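Putative outer membrane protein (LpxR) (Salmonella typhimurium, PDB 3FID) probably removes acyl chains from lipid A as a metal-binding deacylase built as a beta-barrel in the outer membrane. Local coordinates at residues W133-E138 and L239-E244; A221-R226 and D253-G258; L270-V275 and S286-D291. All coordinates share one frame; numbering follows the deposited sequence.

Contact 1: residues W133-E138 and L239-E244; sequences WQDQIE and LQTKME
In the loops at the helix-bearing end of an outer-membrane beta-barrel, the carboxylate of Asp-135 holds the neighbouring loop at Gln-240 and Thr-241. One loop leads from helix 114-125 to strand 140-157, the other from helix 232-235 to strand 251-263. Asp-135 OD1 accepts two neighbouring backbone N-H groups. Gln-240 N, 2.8 Å from Asp-135 OD1, comes in almost in line with the C-O bond. Thr-241 N, also 2.8 Å from Asp-135 OD1, stands above the carboxylate plane in a nearly straight hydrogen bond (168°). The other oxygen, Asp-135 OD2, offers its syn lone pair to Thr-241 OG1, which donates across a short 2.5 Å. A chi1 of -162° puts the carboxylate beside the carbonyl carbon of Asp-135 itself, and from there both oxygens face the 239-244 loop. A short acid suits this place: one rigid carboxylate answers two amides and a hydroxyl. Asp-135 OD2 also accepts from Ala-72 N, which brings in a third loop, while Thr-241 OG1 has a second bond to Thr-238.

Leu-239 adds backbone and apolar grip. Its N donates to Gln-136 O at 2.8 Å, and its two methyl groups part, CD1 lying 3.8 Å from Gln-136 CG and CD2 3.9 Å from Glu-138 CB. At the more exposed margin the amide of Gln-240 lies obliquely over the Gln-134 side chain, Gln-240 OE1 3.2 Å from Gln-134 CG. The amide planes stand 49° apart, and the bond from Gln-240 NE2 to Gln-134 OE1 is weak; the firmer partner of Gln-134 is Pro-70 O, reached through NE2. A carboxylate accepting two successive backbone N-H groups here cross-links loops between barrel strands, as in structured loops of outer-membrane beta-barrels.

Contact 2: residues A221-R226 and D253-G258; sequences AGVERR and DEYRVG. With CXE (pentaethylene glycol monodecyl ether), chain L; CXE (pentaethylene glycol monodecyl ether), chain M; CXE (pentaethylene glycol monodecyl ether), chain J.
Arg-225 and Asp-253 meet side-on, the guanidinium and carboxylate planes being nearly coplanar. Arg-225 NE lies 2.7 Å from Asp-253 OD1, and Arg-225 NH2 reaches Asp-253 OD2 at 2.8 Å. Both oxygens use syn lone pairs, so this bidentate salt bridge fixes each group's rotation. The bend of the arginine chain at chi3 (-63°) turns NE and NH2 to the acid, while a detergent ether oxygen lies over one guanidinium face.

Next on this face, Val-223 CG2 sits over the ring of Tyr-255, 3.7 Å from its centroid, in a CH-pi contact. Detergent carbons cover the opposite ring face, and Ala-221 and Val-257 carry the greasy band onward. Aromatic and branched apolar residues suit a surface lined by detergent, with glycol carbons over the ring and decyl carbons at Ala-221 and Val-257.

The face bearing Glu-254 and Arg-256 holds a second, buried set of charges. Arg-226 NH2 is 2.9 Å from Glu-254 OE1. It comes from above the carboxylate plane, and the two planar groups stand 84° apart. Glu-254 OE2 takes Arg-256 NE at 2.6 Å and also Gly-200 N. One acid is shared by two arginines, which would probably favour its ionised form. Tyr-178 adds a cation-pi contact to Arg-226, and Arg-256 NH2 reaches Asn-289.

Beneath both shells the antiparallel backbones set the spacing, with hydrogen-bonded pairs Gly-222/Arg-256 and Glu-224/Glu-254. Such strands, facing detergent on one side and a polar interior on the other, build an outer-membrane beta-barrel wall.

Contact 3: residues L270-V275 and S286-D291; sequences LSLNKV and SYINGD
Asn-273 and Tyr-287 form a hydrogen-bonded antiparallel pair in the beta hairpin of strands 266-275 and 285-295, and their side chains interlock. Asn-273 CB rests as a bump over one face of the tyrosine ring, 3.8 Å from its centroid, slightly off toward the rim. Val-275 CG2 closes in at the ring edge, near its plane, 3.9 Å from Tyr-287 CE1. With CG between the backbone N and the carbonyl carbon (chi1 63°), the flat ring is laid across these neighbours; Tyr-33 meets it edge-to-face, and the tyrosine side chain lies about 4 Å from that of zinc-binding Asp-10.

On the other face Leu-270, Leu-272 and Ile-288 form an apolar patch. Ile-288 packs against both leucines of the neighbouring strand: its CG2 lies 3.5 Å from Leu-272 CD2, alongside and pointing the same way, while Leu-270 CD2 bends across to its CB at 4.0 Å. Leu-19 and Leu-22 of helix 16-23 cover Leu-272.

Small polar residues fit the tyrosine face, where Ser-271, Asn-273 and Asn-289 are linked in a chain and Arg-256 also reaches Asn-289 OD1. Ser-271 OG donates to Asn-273 OD1, and Asn-273 ND2 to Asn-289 OD1 at 2.8 Å, the two amide planes only 20° apart.

How the contacts relate
Contacts 2 and 3 belong to the barrel wall, mostly buried and about 10 Å apart between centres; contact 1 lies out among the loops, partly exposed, with centres about 31 and 28 Å from theirs. The wall contacts share a seam: strand 251-263 of contact 2 pairs with strand 266-275 of contact 3, probably through Val-257 O to Leu-272 N (2.7 Å). Contact 2 has salt bridges on both faces beside its apolar patch; the bonds between the strands of contact 3 join neutral amides and backbone groups. Contact 1 lacks strand pairing, and one backbone bond and the carboxylate of Asp-135 take the place of a ladder.

Contact 1: residues W133-E138 and L239-E244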
loop_
_atom_site.group_PDB
_atom_site.type_symbol
_atom_site.label_atom_id
_atom_site.label_comp_id
_atom_site.label_asym_id
_atom_site.label_seq_id
_atom_site.Cartn_x
_atom_site.Cartn_y
_atom_site.Cartn_z
ATOM N N TRP A 133 -1.554 -17.763 14.176
ATOM C CA TRP A 133 -0.309 -17.008 14.254
ATOM C C TRP A 133 0.873 -17.915 14.652
ATOM O O TRP A 133 1.993 -17.625 14.315
ATOM C CB TRP A 133 -0.449 -15.812 15.212
ATOM C CG TRP A 133 -0.998 -14.587 14.549
ATOM C CD1 TRP A 133 -2.221 -13.990 14.772
ATOM C CD2 TRP A 133 -0.328 -13.779 13.568
ATOM N NE1 TRP A 133 -2.350 -12.867 13.976
ATOM C CE2 TRP A 133 -1.207 -12.712 13.230
ATOM C CE3 TRP A 133 0.931 -13.846 12.957
ATOM C CZ2 TRP A 133 -0.869 -11.714 12.285
ATOM C CZ3 TRP A 133 1.270 -12.863 12.009
ATOM C CH2 TRP A 133 0.353 -11.813 11.672
ATOM N N GLN A 134 0.606 -19.031 15.348
ATOM C CA GLN A 134 1.650 -20.007 15.705
ATOM C C GLN A 134 2.228 -20.659 14.455
ATOM O O GLN A 134 3.359 -21.132 14.466
ATOM C CB GLN A 134 1.112 -21.097 16.694
ATOM C CG GLN A 134 0.002 -21.986 16.151
ATOM C CD GLN A 134 -0.629 -22.939 17.200
ATOM O OE1 GLN A 134 0.057 -23.438 18.111
ATOM N NE2 GLN A 134 -1.930 -23.205 17.056
ATOM N N ASP A 135 1.424 -20.708 13.392
ATOM C CA ASP A 135 1.847 -21.309 12.124
ATOM C C ASP A 135 2.104 -20.236 11.042
ATOM O O ASP A 135 1.945 -20.486 9.843
ATOM C CB ASP A 135 0.791 -22.358 11.685
ATOM C CG ASP A 135 1.317 -23.323 10.642
ATOM O OD1 ASP A 135 2.544 -23.564 10.600
ATOM O OD2 ASP A 135 0.480 -23.859 9.881
ATOM N N GLN A 136 2.493 -19.024 11.472
ATOM C CA GLN A 136 2.803 -17.928 10.530
ATOM C C GLN A 136 3.999 -18.227 9.623
ATOM O O GLN A 136 4.756 -19.164 9.880
ATOM C CB GLN A 136 2.992 -16.599 11.294
ATOM C CG GLN A 136 4.264 -16.472 12.174
ATOM C CD GLN A 136 4.323 -15.107 12.842
ATOM O OE1 GLN A 136 4.359 -14.096 12.162
ATOM N NE2 GLN A 136 4.309 -15.078 14.178
ATOM N N ILE A 137 4.163 -17.436 8.555
ATOM C CA ILE A 137 5.352 -17.511 7.705
ATOM C C ILE A 137 6.631 -17.255 8.508
ATOM O O ILE A 137 6.700 -16.315 9.286
ATOM C CB ILE A 137 5.265 -16.546 6.467
ATOM C CG1 ILE A 137 3.995 -16.849 5.628
ATOM C CG2 ILE A 137 6.526 -16.621 5.605
ATOM C CD1 ILE A 137 3.925 -18.273 4.990
ATOM N N GLU A 138 7.636 -18.102 8.306
ATOM C CA GLU A 138 8.915 -18.011 9.029
ATOM C C GLU A 138 9.806 -16.862 8.543
ATOM O O GLU A 138 9.650 -16.383 7.404
ATOM C CB GLU A 138 9.675 -19.318 8.866
ATOM C CG GLU A 138 10.321 -19.493 7.502
ATOM C CD GLU A 138 10.976 -20.877 7.333
ATOM O OE1 GLU A 138 11.365 -21.213 6.202
ATOM O OE2 GLU A 138 11.067 -21.622 8.320
ATOM N N LEU A 239 5.649 -21.858 9.980
ATOM C CA LEU A 239 6.502 -22.251 11.130
ATOM C C LEU A 239 6.349 -23.706 11.591
ATOM O O LEU A 239 7.347 -24.387 11.845
ATOM C CB LEU A 239 6.225 -21.346 12.337
ATOM C CG LEU A 239 6.916 -19.996 12.429
ATOM C CD1 LEU A 239 6.392 -19.273 13.685
ATOM C CD2 LEU A 239 8.439 -20.180 12.502
ATOM N N GLN A 240 5.099 -24.160 11.681
ATOM C CA GLN A 240 4.745 -25.456 12.260
ATOM C C GLN A 240 4.318 -26.511 11.245
ATOM O O GLN A 240 4.780 -27.656 11.312
ATOM C CB GLN A 240 3.641 -25.289 13.276
ATOM C CG GLN A 240 4.009 -24.428 14.455
ATOM C CD GLN A 240 2.847 -24.312 15.377
ATOM O OE1 GLN A 240 1.698 -24.489 14.968
ATOM N NE2 GLN A 240 3.120 -24.027 16.632
ATOM N N THR A 241 3.435 -26.159 10.315
ATOM C CA THR A 241 3.072 -27.119 9.253
ATOM C C THR A 241 4.133 -27.212 8.170
ATOM O O THR A 241 4.084 -28.117 7.329
ATOM C CB THR A 241 1.692 -26.828 8.619
ATOM O OG1 THR A 241 1.600 -25.441 8.239
ATOM C CG2 THR A 241 0.577 -27.143 9.597
ATOM N N LYS A 242 5.072 -26.269 8.154
ATOM C CA LYS A 242 6.194 -26.283 7.193
ATOM C C LYS A 242 5.785 -26.411 5.722
ATOM O O LYS A 242 6.411 -27.146 4.952
ATOM C CB LYS A 242 7.213 -27.380 7.551
ATOM C CG LYS A 242 7.888 -27.150 8.882
ATOM C CD LYS A 242 8.884 -28.253 9.199
ATOM C CE LYS A 242 9.567 -27.964 10.521
ATOM N NZ LYS A 242 8.551 -27.778 11.600
ATOM N N MET A 243 4.748 -25.684 5.323
ATOM C CA MET A 243 4.308 -25.756 3.933
ATOM C C MET A 243 4.259 -24.378 3.311
ATOM O O MET A 243 4.218 -23.375 4.024
ATOM C CB MET A 243 2.945 -26.433 3.817
ATOM C CG MET A 243 1.826 -25.788 4.599
ATOM S SD MET A 243 0.245 -26.564 4.226
ATOM C CE MET A 243 -0.801 -25.860 5.495
ATOM N N GLU A 244 4.298 -24.351 1.981
ATOM C CA GLU A 244 3.930 -23.173 1.215
ATOM C C GLU A 244 2.482 -23.413 0.918
ATOM O O GLU A 244 2.141 -24.454 0.366
ATOM C CB GLU A 244 4.643 -23.134 -0.113
ATOM C CG GLU A 244 6.117 -23.099 -0.089
ATOM C CD GLU A 244 6.662 -22.969 -1.512
ATOM O OE1 GLU A 244 7.520 -23.817 -1.874
ATOM O OE2 GLU A 244 6.203 -22.052 -2.263
#

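Contact 2: residues A221-R226 and D253-G258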
loop_
_atom_site.group_PDB
_atom_site.type_symbol
_atom_site.label_atom_id
_atom_site.label_comp_id
_atom_site.label_asym_id
_atom_site.label_seq_id
_atom_site.Cartn_x
_atom_site.Cartn_y
_atom_site.Cartn_z
ATOM N N ALA A 221 -8.084 8.407 -9.659
ATOM C CA ALA A 221 -8.456 7.020 -9.923
ATOM C C ALA A 221 -7.349 6.420 -10.788
ATOM O O ALA A 221 -6.879 7.071 -11.729
ATOM C CB ALA A 221 -9.813 6.984 -10.632
ATOM N N GLY A 222 -6.893 5.206 -10.455
ATOM C CA GLY A 222 -5.811 4.551 -11.214
ATOM C C GLY A 222 -5.855 3.040 -11.107
ATOM O O GLY A 222 -6.510 2.494 -10.227
ATOM N N VAL A 223 -5.143 2.374 -12.004
ATOM C CA VAL A 223 -4.978 0.913 -11.989
ATOM C C VAL A 223 -3.565 0.625 -12.452
ATOM O O VAL A 223 -3.028 1.319 -13.346
ATOM C CB VAL A 223 -6.023 0.159 -12.861
ATOM C CG1 VAL A 223 -6.054 0.667 -14.345
ATOM C CG2 VAL A 223 -5.812 -1.351 -12.790
ATOM N N GLU A 224 -2.952 -0.382 -11.835
ATOM C CA GLU A 224 -1.648 -0.842 -12.240
ATOM C C GLU A 224 -1.676 -2.356 -12.368
ATOM O O GLU A 224 -2.139 -3.036 -11.483
ATOM C CB GLU A 224 -0.576 -0.436 -11.214
ATOM C CG GLU A 224 0.819 -0.968 -11.575
ATOM C CD GLU A 224 1.863 -0.741 -10.484
ATOM O OE1 GLU A 224 1.975 -1.548 -9.539
ATOM O OE2 GLU A 224 2.589 0.263 -10.580
ATOM N N ARG A 225 -1.195 -2.881 -13.484
ATOM C CA ARG A 225 -1.040 -4.333 -13.596
ATOM C C ARG A 225 0.378 -4.741 -13.236
ATOM O O ARG A 225 1.338 -4.275 -13.859
ATOM C CB ARG A 225 -1.351 -4.784 -15.038
ATOM C CG ARG A 225 -0.959 -6.261 -15.292
ATOM C CD ARG A 225 -1.813 -6.832 -16.421
ATOM N NE ARG A 225 -3.213 -6.845 -16.032
ATOM C CZ ARG A 225 -4.205 -7.259 -16.805
ATOM N NH1 ARG A 225 -3.944 -7.706 -18.030
ATOM N NH2 ARG A 225 -5.454 -7.227 -16.360
ATOM N N ARG A 226 0.549 -5.660 -12.295
ATOM C CA ARG A 226 1.918 -6.136 -12.101
ATOM C C ARG A 226 2.154 -7.596 -12.380
ATOM O O ARG A 226 1.264 -8.436 -12.193
ATOM C CB ARG A 226 2.468 -5.732 -10.740
ATOM C CG ARG A 226 1.599 -6.118 -9.603
ATOM C CD ARG A 226 2.094 -5.325 -8.380
ATOM N NE ARG A 226 1.625 -5.900 -7.135
ATOM C CZ ARG A 226 0.688 -5.365 -6.344
ATOM N NH1 ARG A 226 0.374 -5.966 -5.195
ATOM N NH2 ARG A 226 0.087 -4.237 -6.670
ATOM N N ASP A 253 -3.629 -7.089 -10.524
ATOM C CA ASP A 253 -4.045 -5.709 -10.776
ATOM C C ASP A 253 -4.384 -5.039 -9.470
ATOM O O ASP A 253 -4.978 -5.665 -8.581
ATOM C CB ASP A 253 -5.293 -5.674 -11.659
ATOM C CG ASP A 253 -5.035 -6.191 -13.053
ATOM O OD1 ASP A 253 -3.863 -6.234 -13.464
ATOM O OD2 ASP A 253 -6.021 -6.554 -13.730
ATOM N N GLU A 254 -4.016 -3.763 -9.359
ATOM C CA GLU A 254 -4.360 -2.944 -8.188
ATOM C C GLU A 254 -5.102 -1.670 -8.606
ATOM O O GLU A 254 -4.601 -0.886 -9.439
ATOM C CB GLU A 254 -3.110 -2.572 -7.385
ATOM C CG GLU A 254 -3.431 -1.700 -6.119
ATOM C CD GLU A 254 -2.222 -1.460 -5.258
ATOM O OE1 GLU A 254 -1.506 -2.431 -4.985
ATOM O OE2 GLU A 254 -2.008 -0.310 -4.813
ATOM N N TYR A 255 -6.284 -1.472 -8.032
ATOM C CA TYR A 255 -7.119 -0.301 -8.308
ATOM C C TYR A 255 -7.101 0.620 -7.104
ATOM O O TYR A 255 -7.149 0.152 -5.965
ATOM C CB TYR A 255 -8.564 -0.748 -8.544
ATOM C CG TYR A 255 -8.724 -1.548 -9.798
ATOM C CD1 TYR A 255 -9.147 -0.926 -10.973
ATOM C CD2 TYR A 255 -8.463 -2.936 -9.827
ATOM C CE1 TYR A 255 -9.319 -1.639 -12.141
ATOM C CE2 TYR A 255 -8.631 -3.666 -11.006
ATOM C CZ TYR A 255 -9.045 -3.000 -12.159
ATOM O OH TYR A 255 -9.206 -3.664 -13.365
ATOM N N ARG A 256 -7.045 1.932 -7.337
ATOM C CA ARG A 256 -7.023 2.905 -6.239
ATOM C C ARG A 256 -7.891 4.081 -6.667
ATOM O O ARG A 256 -7.705 4.618 -7.764
ATOM C CB ARG A 256 -5.603 3.437 -5.939
ATOM C CG ARG A 256 -4.546 2.382 -5.639
ATOM C CD ARG A 256 -3.286 2.998 -4.970
ATOM N NE ARG A 256 -2.808 1.983 -4.025
ATOM C CZ ARG A 256 -2.817 2.031 -2.685
ATOM N NH1 ARG A 256 -2.365 0.980 -2.036
ATOM N NH2 ARG A 256 -3.221 3.105 -1.983
ATOM N N VAL A 257 -8.846 4.441 -5.819
ATOM C CA VAL A 257 -9.681 5.590 -6.033
ATOM C C VAL A 257 -9.653 6.377 -4.733
ATOM O O VAL A 257 -9.898 5.813 -3.640
ATOM C CB VAL A 257 -11.143 5.132 -6.363
ATOM C CG1 VAL A 257 -12.110 6.317 -6.324
ATOM C CG2 VAL A 257 -11.185 4.335 -7.701
ATOM N N GLY A 258 -9.374 7.678 -4.807
ATOM C CA GLY A 258 -9.291 8.427 -3.569
ATOM C C GLY A 258 -9.227 9.923 -3.699
ATOM O O GLY A 258 -9.387 10.467 -4.790
HETATM C C1 CXE L . -6.683 4.308 -17.923
HETATM C C2 CXE L . -6.928 5.398 -16.892
HETATM C C3 CXE L . -6.949 4.806 -15.491
HETATM C C4 CXE L . -8.320 4.859 -14.835
HETATM C C5 CXE L . -8.662 3.495 -14.235
HETATM C C6 CXE L . -9.176 3.609 -12.799
HETATM C C7 CXE L . -10.149 2.492 -12.497
HETATM C C8 CXE L . -10.667 2.568 -11.081
HETATM C C9 CXE L . -12.118 2.129 -11.034
HETATM C C10 CXE L . -12.337 0.877 -10.185
HETATM O O11 CXE L . -13.444 0.159 -10.724
HETATM C C12 CXE L . -13.733 -1.086 -10.082
HETATM C C13 CXE L . -12.805 -2.211 -10.531
HETATM O O14 CXE L . -13.160 -2.660 -11.842
HETATM C C15 CXE L . -12.489 -3.869 -12.214
HETATM C C1 CXE M . 15.531 11.271 -20.602
HETATM C C2 CXE M . 15.045 9.839 -20.715
HETATM C C3 CXE M . 13.533 9.775 -20.936
HETATM C C4 CXE M . 12.885 8.616 -20.175
HETATM C C5 CXE M . 11.539 8.217 -20.778
HETATM C C6 CXE M . 10.730 7.405 -19.769
HETATM C C7 CXE M . 9.251 7.257 -20.136
HETATM C C8 CXE M . 8.622 6.118 -19.330
HETATM C C9 CXE M . 7.096 6.178 -19.238
HETATM C C10 CXE M . 6.482 4.801 -19.470
HETATM O O11 CXE M . 5.073 4.844 -19.253
HETATM C C12 CXE M . 4.333 3.994 -20.147
HETATM C C13 CXE M . 3.523 2.926 -19.391
HETATM O O14 CXE M . 2.233 2.728 -19.983
HETATM C C15 CXE M . 1.383 1.859 -19.227
HETATM C C16 CXE M . -0.093 2.247 -19.361
HETATM O O17 CXE M . -0.900 1.061 -19.350
HETATM C C18 CXE M . -2.090 1.125 -18.550
HETATM C C19 CXE M . -2.810 -0.228 -18.558
HETATM O O20 CXE M . -2.928 -0.766 -17.231
HETATM C C21 CXE M . -3.440 -2.103 -17.175
HETATM C C22 CXE M . -4.764 -2.057 -16.424
HETATM O O23 CXE M . -5.310 -3.353 -16.200
HETATM C C24 CXE M . -6.733 -3.318 -16.117
HETATM C C25 CXE M . -7.300 -4.314 -17.106
HETATM O O26 CXE M . -8.706 -4.159 -17.177
HETATM C C1 CXE J . -12.937 9.434 -4.393
HETATM C C2 CXE J . -13.199 9.224 -2.918
HETATM C C3 CXE J . -14.698 9.191 -2.680
HETATM C C4 CXE J . -15.013 8.781 -1.254
HETATM C C5 CXE J . -16.509 8.856 -0.999
HETATM C C6 CXE J . -16.828 8.346 0.399
HETATM C C7 CXE J . -18.201 8.799 0.887
HETATM C C8 CXE J . -18.260 8.680 2.402
HETATM C C9 CXE J . -19.670 8.394 2.890
HETATM C C10 CXE J . -19.693 8.338 4.409
HETATM O O11 CXE J . -21.024 8.605 4.830
HETATM C C12 CXE J . -21.166 8.645 6.253
HETATM C C13 CXE J . -22.654 8.597 6.562
#

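Contact 3: residues L270-V275 and S286-D291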
loop_
_atom_site.group_PDB
_atom_site.type_symbol
_atom_site.label_atom_id
_atom_site.label_comp_id
_atom_site.label_asym_id
_atom_site.label_seq_id
_atom_site.Cartn_x
_atom_site.Cartn_y
_atom_site.Cartn_z
ATOM N N LEU A 270 -8.137 9.770 1.829
ATOM C CA LEU A 270 -8.744 8.448 1.870
ATOM C C LEU A 270 -8.507 7.788 0.512
ATOM O O LEU A 270 -8.657 8.438 -0.520
ATOM C CB LEU A 270 -10.250 8.596 2.191
ATOM C CG LEU A 270 -11.330 7.502 2.287
ATOM C CD1 LEU A 270 -12.129 7.379 1.027
ATOM C CD2 LEU A 270 -10.810 6.158 2.770
ATOM N N SER A 271 -8.088 6.521 0.519
ATOM C CA SER A 271 -7.931 5.757 -0.718
ATOM C C SER A 271 -8.717 4.443 -0.587
ATOM O O SER A 271 -8.624 3.762 0.438
ATOM C CB SER A 271 -6.435 5.499 -1.008
ATOM O OG SER A 271 -6.272 4.920 -2.310
ATOM N N LEU A 272 -9.558 4.166 -1.579
ATOM C CA LEU A 272 -10.355 2.942 -1.666
ATOM C C LEU A 272 -9.686 2.009 -2.648
ATOM O O LEU A 272 -9.605 2.322 -3.855
ATOM C CB LEU A 272 -11.765 3.291 -2.180
ATOM C CG LEU A 272 -12.572 4.370 -1.413
ATOM C CD1 LEU A 272 -13.972 4.613 -2.077
ATOM C CD2 LEU A 272 -12.779 4.037 0.012
ATOM N N ASN A 273 -9.242 0.849 -2.164
ATOM C CA ASN A 273 -8.314 0.036 -2.925
ATOM C C ASN A 273 -8.807 -1.368 -3.172
ATOM O O ASN A 273 -9.520 -1.895 -2.352
ATOM C CB ASN A 273 -6.961 0.002 -2.211
ATOM C CG ASN A 273 -6.496 1.388 -1.813
ATOM O OD1 ASN A 273 -6.519 2.311 -2.625
ATOM N ND2 ASN A 273 -6.086 1.542 -0.548
ATOM N N LYS A 274 -8.442 -1.942 -4.324
ATOM C CA LYS A 274 -8.706 -3.359 -4.576
ATOM C C LYS A 274 -7.486 -4.016 -5.202
ATOM O O LYS A 274 -6.893 -3.490 -6.147
ATOM C CB LYS A 274 -9.919 -3.573 -5.491
ATOM C CG LYS A 274 -10.323 -5.078 -5.604
ATOM C CD LYS A 274 -11.439 -5.315 -6.590
ATOM C CE LYS A 274 -10.856 -5.622 -7.985
ATOM N NZ LYS A 274 -11.889 -6.289 -8.834
ATOM N N VAL A 275 -7.134 -5.196 -4.695
ATOM C CA VAL A 275 -6.074 -5.969 -5.303
ATOM C C VAL A 275 -6.711 -7.267 -5.840
ATOM O O VAL A 275 -7.458 -7.933 -5.100
ATOM C CB VAL A 275 -4.949 -6.248 -4.268
ATOM C CG1 VAL A 275 -3.893 -7.212 -4.833
ATOM C CG2 VAL A 275 -4.260 -4.888 -3.812
ATOM N N SER A 286 -10.566 -6.055 -1.062
ATOM C CA SER A 286 -10.637 -4.576 -0.963
ATOM C C SER A 286 -10.282 -4.085 0.448
ATOM O O SER A 286 -10.518 -4.764 1.470
ATOM C CB SER A 286 -12.033 -4.066 -1.349
ATOM O OG SER A 286 -13.025 -4.633 -0.497
ATOM N N TYR A 287 -9.737 -2.878 0.502
ATOM C CA TYR A 287 -9.375 -2.273 1.770
ATOM C C TYR A 287 -9.273 -0.769 1.564
ATOM O O TYR A 287 -9.317 -0.272 0.414
ATOM C CB TYR A 287 -8.034 -2.837 2.278
ATOM C CG TYR A 287 -6.827 -2.556 1.384
ATOM C CD1 TYR A 287 -6.524 -3.363 0.295
ATOM C CD2 TYR A 287 -5.990 -1.482 1.656
ATOM C CE1 TYR A 287 -5.395 -3.087 -0.512
ATOM C CE2 TYR A 287 -4.880 -1.185 0.857
ATOM C CZ TYR A 287 -4.590 -1.984 -0.201
ATOM O OH TYR A 287 -3.480 -1.636 -0.922
ATOM N N ILE A 288 -9.126 -0.046 2.663
ATOM C CA ILE A 288 -8.893 1.391 2.572
ATOM C C ILE A 288 -7.608 1.768 3.262
ATOM O O ILE A 288 -7.081 1.015 4.076
ATOM C CB ILE A 288 -10.020 2.221 3.203
ATOM C CG1 ILE A 288 -10.128 1.940 4.717
ATOM C CG2 ILE A 288 -11.352 1.968 2.472
ATOM C CD1 ILE A 288 -10.898 2.989 5.492
ATOM N N ASN A 289 -7.097 2.936 2.915
ATOM C CA ASN A 289 -6.160 3.609 3.801
ATOM C C ASN A 289 -6.658 5.037 4.054
ATOM O O ASN A 289 -7.274 5.653 3.169
ATOM C CB ASN A 289 -4.685 3.493 3.330
ATOM C CG ASN A 289 -4.421 4.091 1.950
ATOM O OD1 ASN A 289 -4.598 3.427 0.918
ATOM N ND2 ASN A 289 -3.948 5.338 1.924
ATOM N N GLY A 290 -6.447 5.515 5.284
ATOM C CA GLY A 290 -6.769 6.892 5.657
ATOM C C GLY A 290 -5.501 7.521 6.197
ATOM O O GLY A 290 -4.761 6.888 6.982
ATOM N N ASP A 291 -5.207 8.733 5.735
ATOM C CA ASP A 291 -3.933 9.358 6.084
ATOM C C ASP A 291 -4.130 10.769 6.643
ATOM O O ASP A 291 -5.041 11.512 6.226
ATOM C CB ASP A 291 -2.954 9.442 4.892
ATOM C CG ASP A 291 -3.130 8.308 3.854
ATOM O OD1 ASP A 291 -3.213 7.118 4.199
ATOM O OD2 ASP A 291 -3.128 8.633 2.652
#